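Long-range contacts in molybdopterin biosynthesis enzyme, MoaB (Thermus thermophilus, PDB 3MCH), which takes part in molybdenum cofactor biosynthesis and, as a member of the MogA/MoaB family, probably binds molybdopterin: residues Gly5-Ser10 with Glu41-Glu46; Ile66-Gly71 with Ile125-Gly130; Asp89-Gly94 with Arg114-Val119; Thr72-Arg77 with Ala110-Gly115. All coordinates share one frame; numbering follows the deposited sequence.

Contact 1 of 4, residues Gly5-Ser10 with Glu41-Glu46; sequences GILTVS and ELVPDE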
# COMPACT_ATOMS: atom_id res chain seq x y z
N GLY B 5 -4.01 10.06 -22.16
CA GLY B 5 -4.63 9.02 -22.95
C GLY B 5 -5.62 8.31 -22.03
O GLY B 5 -5.31 8.03 -20.88
N ILE B 6 -6.83 8.05 -22.53
CA ILE B 6 -7.84 7.37 -21.73
C ILE B 6 -8.08 6.01 -22.37
O ILE B 6 -8.46 5.92 -23.53
CB ILE B 6 -9.17 8.18 -21.70
CG1 ILE B 6 -8.93 9.54 -21.04
CG2 ILE B 6 -10.24 7.41 -20.92
CD1 ILE B 6 -8.36 9.56 -19.60
N LEU B 7 -7.82 4.94 -21.61
CA LEU B 7 -7.99 3.59 -22.11
C LEU B 7 -9.10 2.85 -21.37
O LEU B 7 -8.97 2.55 -20.19
CB LEU B 7 -6.68 2.80 -21.96
CG LEU B 7 -6.70 1.36 -22.46
CD1 LEU B 7 -7.01 1.34 -23.96
CD2 LEU B 7 -5.37 0.69 -22.18
N THR B 8 -10.19 2.56 -22.08
CA THR B 8 -11.31 1.85 -21.47
C THR B 8 -11.15 0.35 -21.70
O THR B 8 -11.23 -0.14 -22.83
CB THR B 8 -12.65 2.35 -22.05
OG1 THR B 8 -12.84 3.72 -21.69
CG2 THR B 8 -13.81 1.52 -21.50
N VAL B 9 -10.91 -0.37 -20.61
CA VAL B 9 -10.71 -1.81 -20.64
C VAL B 9 -11.93 -2.66 -20.33
O VAL B 9 -12.43 -2.67 -19.20
CB VAL B 9 -9.65 -2.23 -19.59
CG1 VAL B 9 -9.39 -3.73 -19.68
CG2 VAL B 9 -8.37 -1.45 -19.79
N SER B 10 -12.42 -3.38 -21.34
CA SER B 10 -13.57 -4.27 -21.20
C SER B 10 -13.79 -5.00 -22.53
O SER B 10 -13.43 -4.49 -23.59
CB SER B 10 -14.77 -3.46 -20.72
OG SER B 10 -15.95 -4.25 -20.78
N GLU B 41 -8.96 5.04 -26.52
CA GLU B 41 -9.14 3.74 -27.15
C GLU B 41 -9.88 2.77 -26.24
O GLU B 41 -9.89 2.93 -25.01
CB GLU B 41 -7.78 3.12 -27.53
CG GLU B 41 -7.15 3.65 -28.83
CD GLU B 41 -5.81 2.98 -29.15
OE1 GLU B 41 -5.74 1.74 -29.11
OE2 GLU B 41 -4.83 3.70 -29.45
N LEU B 42 -10.52 1.79 -26.85
CA LEU B 42 -11.23 0.74 -26.13
C LEU B 42 -10.34 -0.47 -26.34
O LEU B 42 -9.76 -0.64 -27.42
CB LEU B 42 -12.59 0.45 -26.77
CG LEU B 42 -13.69 1.51 -26.71
CD1 LEU B 42 -14.77 1.17 -27.73
CD2 LEU B 42 -14.27 1.56 -25.32
N VAL B 43 -10.21 -1.31 -25.32
CA VAL B 43 -9.38 -2.50 -25.45
C VAL B 43 -10.06 -3.65 -24.71
O VAL B 43 -10.70 -3.44 -23.68
CB VAL B 43 -7.96 -2.25 -24.87
CG1 VAL B 43 -8.02 -2.16 -23.35
CG2 VAL B 43 -7.02 -3.36 -25.31
N PRO B 44 -9.94 -4.88 -25.24
CA PRO B 44 -10.56 -6.04 -24.60
C PRO B 44 -9.91 -6.37 -23.26
O PRO B 44 -8.86 -5.83 -22.92
CB PRO B 44 -10.33 -7.16 -25.62
CG PRO B 44 -10.22 -6.43 -26.93
CD PRO B 44 -9.39 -5.24 -26.55
N ASP B 45 -10.55 -7.26 -22.50
CA ASP B 45 -10.02 -7.70 -21.21
C ASP B 45 -9.01 -8.77 -21.55
O ASP B 45 -9.17 -9.93 -21.16
CB ASP B 45 -11.13 -8.33 -20.36
CG ASP B 45 -11.94 -7.30 -19.61
OD1 ASP B 45 -11.35 -6.56 -18.80
OD2 ASP B 45 -13.17 -7.25 -19.82
N GLU B 46 -7.97 -8.39 -22.28
CA GLU B 46 -6.93 -9.34 -22.66
C GLU B 46 -5.61 -8.67 -22.33
O GLU B 46 -5.19 -7.74 -23.02
CB GLU B 46 -6.95 -9.74 -24.14
CG GLU B 46 -8.09 -10.67 -24.52
CD GLU B 46 -8.00 -12.01 -23.83
OE1 GLU B 46 -6.92 -12.64 -23.88
OE2 GLU B 46 -9.02 -12.45 -23.25
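Thr-8 and Leu-42 pair near the C-terminal ends of two parallel neighbouring strands, 2-9 and 35-43, and backbone hydrogen bonds run to both sides of them. Glu-41 N donates to Ile-6 O, Thr-8 N to Glu-41 O (3.0 Å), Val-43 N to Thr-8 O, and Ser-10 N to Val-43 O (2.9 Å, 163° at the hydrogen), which carries the pairing one residue past the end of strand 2-9. CA-H...O contacts fill in between, as from Val-9 CA to Val-43 O at 3.4 Å.

Apolar packing divides between the two faces. With Leu-7 and Val-9, Val-43 points to one face; its CG1, set between the backbone N and the carbonyl carbon (chi1 71°), lies 3.6 Å from Val-9 CG2 and 3.7 Å from Leu-7 CD1, so one methyl serves both neighbours. On the other face Leu-42 runs alongside Thr-8, with Leu-42 CD2 3.7 Å from Thr-8 CB, while the Thr-8 hydroxyl is bonded to Asp-20 and Asn-69.

The strands belong to a beta-alpha-beta unit whose crossover helix is 21-30. Helix 47-60 covers the Leu-7 and Val-9 face through Trp-57 and Ile-50, and strand 65-69 pairs with the other edge of strand 2-9.

Contact 2 of 4, residues Ile66-Gly71 with Ile125-Gly130; sequences ILTNGG and ILNLPG
Thr-68 and Asn-127 lie side by side on strands 65-69 and 123-128, parallel neighbours in the sheet, and their side chains meet in a hydrogen bond from Asn-127 ND2 to Thr-68 OG1 of 2.9 Å. It is bent, 139° at the hydrogen, and the oxygen lies tilted from the amide plane. With chi1 at 70° the Thr-68 hydroxyl is tucked over its own backbone, and from there it also donates to a water, 2.7 Å from OG1. That water in turn donates to Leu-128 O and Gly-70 O, tying together the ends of both strands.

Backbone bonds hold the frame: Leu-126 N to Ile-66 O, Thr-68 N to Leu-126 O, Leu-128 N to Thr-68 O (2.8 Å) and Gly-70 N to Leu-128 O. Past them the chains close in until Gly-70 CA and Gly-130 CA are 3.4 Å apart, where a CB on Gly-130 would clash with Gly-70 CA. Ile-66 and Ile-125 run side by side on the Thr-68 face; on the other, Leu-67 CD2 rests 4.0 Å from Leu-126 CB, under helices 21-30 and 132-142.

Farther out, Thr-84 accepts from Asn-127 ND2 and Val-116 N donates to Asn-127 OD1, which fixes the rotation of the amide. The Thr-68 hydroxyl thus accepts a hydrogen bond from Asn-127 and donates one to water, so that its polarity is satisfied on both counts within a buried strand pair.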
# COMPACT_ATOMS: atom_id res chain seq x y z
N ILE B 66 -1.54 8.24 -18.53
CA ILE B 66 -2.44 7.25 -19.10
C ILE B 66 -3.41 6.85 -18.00
O ILE B 66 -3.00 6.38 -16.94
CB ILE B 66 -1.71 5.99 -19.58
CG1 ILE B 66 -0.79 6.33 -20.75
CG2 ILE B 66 -2.74 4.93 -19.99
CD1 ILE B 66 0.23 5.25 -21.11
N LEU B 67 -4.69 7.09 -18.25
CA LEU B 67 -5.73 6.73 -17.32
C LEU B 67 -6.52 5.57 -17.91
O LEU B 67 -7.26 5.74 -18.88
CB LEU B 67 -6.68 7.92 -17.08
CG LEU B 67 -6.05 9.18 -16.48
CD1 LEU B 67 -7.07 10.32 -16.44
CD2 LEU B 67 -5.55 8.87 -15.06
N THR B 68 -6.31 4.38 -17.36
CA THR B 68 -7.07 3.22 -17.83
C THR B 68 -8.27 3.20 -16.89
O THR B 68 -8.21 3.75 -15.79
CB THR B 68 -6.31 1.88 -17.68
OG1 THR B 68 -6.20 1.52 -16.29
CG2 THR B 68 -4.92 1.97 -18.30
N ASN B 69 -9.36 2.58 -17.32
CA ASN B 69 -10.52 2.46 -16.45
C ASN B 69 -11.12 1.09 -16.69
O ASN B 69 -11.22 0.63 -17.83
CB ASN B 69 -11.54 3.58 -16.72
CG ASN B 69 -12.24 3.45 -18.06
OD1 ASN B 69 -13.14 2.62 -18.23
ND2 ASN B 69 -11.82 4.26 -19.03
N GLY B 70 -11.48 0.42 -15.60
CA GLY B 70 -12.06 -0.92 -15.68
C GLY B 70 -11.09 -2.07 -15.49
O GLY B 70 -9.88 -1.91 -15.65
N GLY B 71 -11.63 -3.25 -15.16
CA GLY B 71 -10.81 -4.43 -14.98
C GLY B 71 -9.96 -4.46 -13.72
O GLY B 71 -8.95 -5.16 -13.67
N ILE B 125 1.00 6.18 -15.17
CA ILE B 125 -0.14 5.34 -15.49
C ILE B 125 -0.95 5.03 -14.24
O ILE B 125 -0.41 4.56 -13.24
CB ILE B 125 0.31 4.00 -16.14
CG1 ILE B 125 1.22 4.29 -17.33
CG2 ILE B 125 -0.90 3.18 -16.57
CD1 ILE B 125 2.66 4.51 -16.97
N LEU B 126 -2.25 5.31 -14.30
CA LEU B 126 -3.16 5.03 -13.18
C LEU B 126 -4.30 4.14 -13.65
O LEU B 126 -4.88 4.38 -14.71
CB LEU B 126 -3.76 6.33 -12.62
CG LEU B 126 -2.96 7.16 -11.62
CD1 LEU B 126 -1.66 7.64 -12.22
CD2 LEU B 126 -3.82 8.34 -11.17
N ASN B 127 -4.63 3.12 -12.85
CA ASN B 127 -5.74 2.21 -13.13
C ASN B 127 -6.96 2.68 -12.35
O ASN B 127 -7.04 2.47 -11.14
CB ASN B 127 -5.46 0.79 -12.64
CG ASN B 127 -4.34 0.09 -13.38
OD1 ASN B 127 -3.73 -0.83 -12.84
ND2 ASN B 127 -4.08 0.49 -14.62
N LEU B 128 -7.92 3.31 -13.03
CA LEU B 128 -9.15 3.77 -12.39
C LEU B 128 -10.22 2.67 -12.49
O LEU B 128 -10.15 1.81 -13.37
CB LEU B 128 -9.69 5.01 -13.10
CG LEU B 128 -8.87 6.29 -13.12
CD1 LEU B 128 -9.45 7.25 -14.15
CD2 LEU B 128 -8.89 6.92 -11.73
N PRO B 129 -11.20 2.67 -11.57
CA PRO B 129 -12.26 1.66 -11.60
C PRO B 129 -13.05 1.83 -12.90
O PRO B 129 -12.91 2.84 -13.59
CB PRO B 129 -13.10 2.01 -10.37
CG PRO B 129 -12.09 2.58 -9.44
CD PRO B 129 -11.28 3.47 -10.34
N GLY B 130 -13.91 0.86 -13.22
CA GLY B 130 -14.66 0.90 -14.46
C GLY B 130 -15.99 1.63 -14.55
O GLY B 130 -16.45 1.91 -15.66
O HOH W 1 -8.27 0.45 -14.96
O HOH W 2 -15.62 1.74 -17.92

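Contact 3 of 4, residues Asp89-Gly94 with Arg114-Val119; sequences DREVPG and RGVAGV
A classic beta bulge, formed where Asp-89 and Arg-90 both face Val-119, joins the short edge strand 90-91 to the antiparallel strand 117-120. Asp-89 N donates to Val-119 O at 2.8 Å, and Arg-90 N reaches the same oxygen in a weak bond of 3.4 Å. In return Val-119 N donates to Arg-90 O (2.9 Å).

The guanidinium of Arg-90 lies over the Val-119 side chain, with Val-119 CB 3.9 Å above the centre of its plane and Val-119 CG1 3.7 Å from Arg-90 NH2. Its chain starts with CG flanked by N and C of its own backbone (chi1 60°) and then runs extended to NE, alongside the valine. A serine in its place would probably leave Val-119 without this flat cover and break the weak hydrogen bond from NH2 to Leu-74 O of a second subunit.

Strand 90-91 is the outermost strand of the mixed sheet within the chain, and past it the chain turns into helix 93-99, with Val-92 at the N-cap position. There Val-92 N donates to Ala-117 O at 2.8 Å, nearly straight at the hydrogen but from above the carbonyl plane. The close pairing of Glu-91 with Gly-118, CA to CA 3.8 Å, depends on glycine, since a CB on Gly-118 would clash with Arg-90 O. A water links Glu-91 OE1 to Ala-117 N, accepting from the amide and donating to the carboxylate, whose OE2 forms a salt bridge with Arg-85.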
# COMPACT_ATOMS: atom_id res chain seq x y z
N ASP B 89 8.07 0.58 -14.50
CA ASP B 89 9.47 0.57 -14.08
C ASP B 89 9.48 0.69 -12.56
O ASP B 89 10.38 0.19 -11.88
CB ASP B 89 10.25 1.75 -14.68
CG ASP B 89 10.33 1.69 -16.19
OD1 ASP B 89 10.40 0.57 -16.75
OD2 ASP B 89 10.36 2.76 -16.82
N ARG B 90 8.46 1.38 -12.03
CA ARG B 90 8.31 1.57 -10.59
C ARG B 90 6.87 1.96 -10.29
O ARG B 90 6.17 2.49 -11.16
CB ARG B 90 9.28 2.64 -10.08
CG ARG B 90 9.10 4.02 -10.70
CD ARG B 90 10.18 4.98 -10.19
NE ARG B 90 10.07 6.32 -10.76
CZ ARG B 90 10.33 6.62 -12.03
NH1 ARG B 90 10.71 5.67 -12.88
NH2 ARG B 90 10.21 7.87 -12.46
N GLU B 91 6.43 1.70 -9.07
CA GLU B 91 5.06 2.03 -8.70
C GLU B 91 4.95 3.24 -7.78
O GLU B 91 5.93 3.67 -7.17
CB GLU B 91 4.40 0.82 -8.03
CG GLU B 91 4.09 -0.30 -9.01
CD GLU B 91 3.41 -1.48 -8.35
OE1 GLU B 91 2.47 -1.27 -7.55
OE2 GLU B 91 3.81 -2.62 -8.66
N VAL B 92 3.75 3.80 -7.72
CA VAL B 92 3.47 4.96 -6.86
C VAL B 92 2.27 4.55 -6.02
O VAL B 92 1.14 4.98 -6.26
CB VAL B 92 3.13 6.22 -7.70
CG1 VAL B 92 2.98 7.43 -6.77
CG2 VAL B 92 4.22 6.48 -8.72
N PRO B 93 2.50 3.70 -5.01
CA PRO B 93 1.43 3.22 -4.13
C PRO B 93 0.53 4.30 -3.57
O PRO B 93 -0.67 4.07 -3.40
CB PRO B 93 2.19 2.45 -3.05
CG PRO B 93 3.53 3.09 -3.03
CD PRO B 93 3.82 3.29 -4.49
N GLY B 94 1.09 5.47 -3.28
CA GLY B 94 0.29 6.56 -2.73
C GLY B 94 -0.88 6.94 -3.61
O GLY B 94 -1.94 7.32 -3.11
N ARG B 114 -8.24 -2.98 -7.20
CA ARG B 114 -6.87 -3.46 -7.17
C ARG B 114 -6.02 -2.65 -8.13
O ARG B 114 -4.88 -3.01 -8.42
CB ARG B 114 -6.83 -4.94 -7.57
CG ARG B 114 -7.73 -5.84 -6.73
CD ARG B 114 -7.62 -7.29 -7.17
NE ARG B 114 -6.24 -7.76 -7.08
CZ ARG B 114 -5.41 -7.85 -8.12
NH1 ARG B 114 -5.81 -7.51 -9.33
NH2 ARG B 114 -4.16 -8.27 -7.92
N GLY B 115 -6.57 -1.55 -8.63
CA GLY B 115 -5.83 -0.72 -9.57
C GLY B 115 -4.50 -0.26 -9.02
O GLY B 115 -4.40 0.07 -7.83
N VAL B 116 -3.48 -0.25 -9.86
CA VAL B 116 -2.16 0.21 -9.44
C VAL B 116 -1.86 1.56 -10.09
O VAL B 116 -2.64 2.06 -10.91
CB VAL B 116 -1.04 -0.79 -9.83
CG1 VAL B 116 -1.30 -2.15 -9.20
CG2 VAL B 116 -0.94 -0.93 -11.35
N ALA B 117 -0.74 2.15 -9.70
CA ALA B 117 -0.28 3.41 -10.25
C ALA B 117 1.23 3.30 -10.36
O ALA B 117 1.88 2.74 -9.47
CB ALA B 117 -0.66 4.57 -9.33
N GLY B 118 1.79 3.80 -11.45
CA GLY B 118 3.22 3.73 -11.60
C GLY B 118 3.74 4.50 -12.79
O GLY B 118 3.00 5.19 -13.48
N VAL B 119 5.04 4.38 -13.02
CA VAL B 119 5.69 5.07 -14.11
C VAL B 119 6.40 4.11 -15.05
O VAL B 119 6.98 3.12 -14.61
CB VAL B 119 6.74 6.08 -13.58
CG1 VAL B 119 7.52 6.72 -14.73
CG2 VAL B 119 6.05 7.14 -12.73
O HOH W 3 0.55 0.97 -7.19

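Contact 4 of 4, residues Thr72-Arg77 with Ala110-Gly115; sequences TGLAPR and AALSRG
Arg-114 N donates to Thr-72 O at 2.9 Å, in the carbonyl plane and nearly straight, and fastens the loop after strand 65-69 to the chain that leads into strand 117-120. Beside this bond the hydroxyls of Thr-72 and Ser-113 are hydrogen-bonded to each other, OG1 to OG 3.1 Å. Ser-113 is also the head of an ST turn: its OG accepts from Gly-115 N at 3.3 Å, which its extended first torsion (chi1 -179°) allows by placing OG beside its own carbonyl carbon. One oxygen therefore holds its own turn and the opposing loop together. With an alanine here, the Thr-72 hydroxyl would probably lose its mate across the contact and Gly-115 N the acceptor that closes the turn.

A water extends the link, donating to Gly-73 O and accepting from Arg-114 NH1 at the edge of the guanidinium, in its plane. The chain of Arg-114 is bent at chi3 (57°), and NH1 meets the water there; NH1 also forms a salt bridge with Glu-82, and NE donates to Glu-91 O of the third subunit.

Packing completes the contact. Thr-72 CG2 lies 3.9 Å from Gly-115 CA. The side chains of Leu-74 and Leu-112 cross at about a right angle and pack against Ala-149 and His-148 of the third subunit, with Leu-74 CD1 4.1 Å from Leu-112 CB.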
# COMPACT_ATOMS: atom_id res chain seq x y z
N THR B 72 -10.37 -3.70 -12.71
CA THR B 72 -9.62 -3.64 -11.46
C THR B 72 -10.36 -4.31 -10.30
O THR B 72 -9.90 -4.25 -9.15
CB THR B 72 -9.33 -2.19 -11.04
OG1 THR B 72 -10.56 -1.53 -10.72
CG2 THR B 72 -8.64 -1.44 -12.17
N GLY B 73 -11.49 -4.94 -10.60
CA GLY B 73 -12.28 -5.59 -9.57
C GLY B 73 -11.73 -6.92 -9.08
O GLY B 73 -10.62 -7.32 -9.44
N LEU B 74 -12.52 -7.61 -8.27
CA LEU B 74 -12.13 -8.90 -7.72
C LEU B 74 -12.48 -10.08 -8.63
O LEU B 74 -12.13 -11.22 -8.33
CB LEU B 74 -12.79 -9.09 -6.34
CG LEU B 74 -12.08 -8.46 -5.13
CD1 LEU B 74 -11.55 -7.08 -5.47
CD2 LEU B 74 -13.06 -8.40 -3.96
N ALA B 75 -13.16 -9.79 -9.73
CA ALA B 75 -13.54 -10.84 -10.68
C ALA B 75 -12.29 -11.42 -11.34
O ALA B 75 -11.36 -10.69 -11.68
CB ALA B 75 -14.49 -10.28 -11.73
N PRO B 76 -12.26 -12.75 -11.54
CA PRO B 76 -11.14 -13.44 -12.17
C PRO B 76 -10.76 -12.89 -13.55
O PRO B 76 -9.64 -13.10 -14.02
CB PRO B 76 -11.62 -14.88 -12.24
CG PRO B 76 -12.46 -15.00 -11.01
CD PRO B 76 -13.26 -13.72 -11.07
N ARG B 77 -11.69 -12.19 -14.19
CA ARG B 77 -11.42 -11.64 -15.52
C ARG B 77 -10.75 -10.27 -15.45
O ARG B 77 -10.08 -9.85 -16.40
CB ARG B 77 -12.72 -11.54 -16.32
CG ARG B 77 -12.50 -11.25 -17.80
CD ARG B 77 -13.15 -12.31 -18.68
NE ARG B 77 -12.84 -12.11 -20.10
CZ ARG B 77 -11.62 -12.21 -20.62
NH1 ARG B 77 -10.59 -12.52 -19.85
NH2 ARG B 77 -11.43 -12.01 -21.92
N ALA B 110 -15.12 1.47 -2.75
CA ALA B 110 -13.95 1.91 -3.51
C ALA B 110 -12.67 1.20 -3.05
O ALA B 110 -11.68 1.15 -3.78
CB ALA B 110 -13.79 3.42 -3.39
N ALA B 111 -12.70 0.66 -1.84
CA ALA B 111 -11.54 -0.04 -1.29
C ALA B 111 -11.23 -1.36 -1.98
O ALA B 111 -10.14 -1.91 -1.82
CB ALA B 111 -11.74 -0.27 0.21
N LEU B 112 -12.18 -1.88 -2.75
CA LEU B 112 -11.98 -3.16 -3.42
C LEU B 112 -11.21 -3.09 -4.74
O LEU B 112 -10.90 -4.12 -5.33
CB LEU B 112 -13.33 -3.85 -3.65
CG LEU B 112 -14.11 -4.19 -2.38
CD1 LEU B 112 -15.39 -4.91 -2.75
CD2 LEU B 112 -13.26 -5.07 -1.47
N SER B 113 -10.91 -1.88 -5.20
CA SER B 113 -10.17 -1.73 -6.44
C SER B 113 -8.72 -2.16 -6.27
O SER B 113 -8.05 -1.74 -5.33
CB SER B 113 -10.21 -0.27 -6.91
OG SER B 113 -9.50 -0.13 -8.12
N ARG B 114 -8.24 -2.98 -7.20
CA ARG B 114 -6.87 -3.46 -7.17
C ARG B 114 -6.02 -2.65 -8.13
O ARG B 114 -4.88 -3.01 -8.42
CB ARG B 114 -6.83 -4.94 -7.57
CG ARG B 114 -7.73 -5.84 -6.73
CD ARG B 114 -7.62 -7.29 -7.17
NE ARG B 114 -6.24 -7.76 -7.08
CZ ARG B 114 -5.41 -7.85 -8.12
NH1 ARG B 114 -5.81 -7.51 -9.33
NH2 ARG B 114 -4.16 -8.27 -7.92
N GLY B 115 -6.57 -1.55 -8.63
CA GLY B 115 -5.83 -0.72 -9.57
C GLY B 115 -4.50 -0.26 -9.02
O GLY B 115 -4.40 0.07 -7.83
O HOH W 4 -8.22 -6.81 -10.64

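Contacts 1, 2 and 3 belong to one mixed sheet, ordered 35-43, 2-9, 65-69, 123-128, 117-120, 90-91. Contact 1 joins its first two strands, contact 2 the central pair and contact 3 the last two. The centres of contacts 1 and 2 are about 9 Å apart, and those of contacts 2 and 3 about 11 Å. Along the chain contact 1 closes first; contacts 3 and 4 both fall between the two segments of contact 2. Contact 4 lies off the sheet, sharing Arg-114 and Gly-115 with contact 3, touching contact 2 through Thr-72 and contact 1 through the Glu-46 to Arg-77 salt bridge. Contacts 3 and 4 also meet neighbouring subunits, so sheet edge and loops are tied into the three-chain assembly.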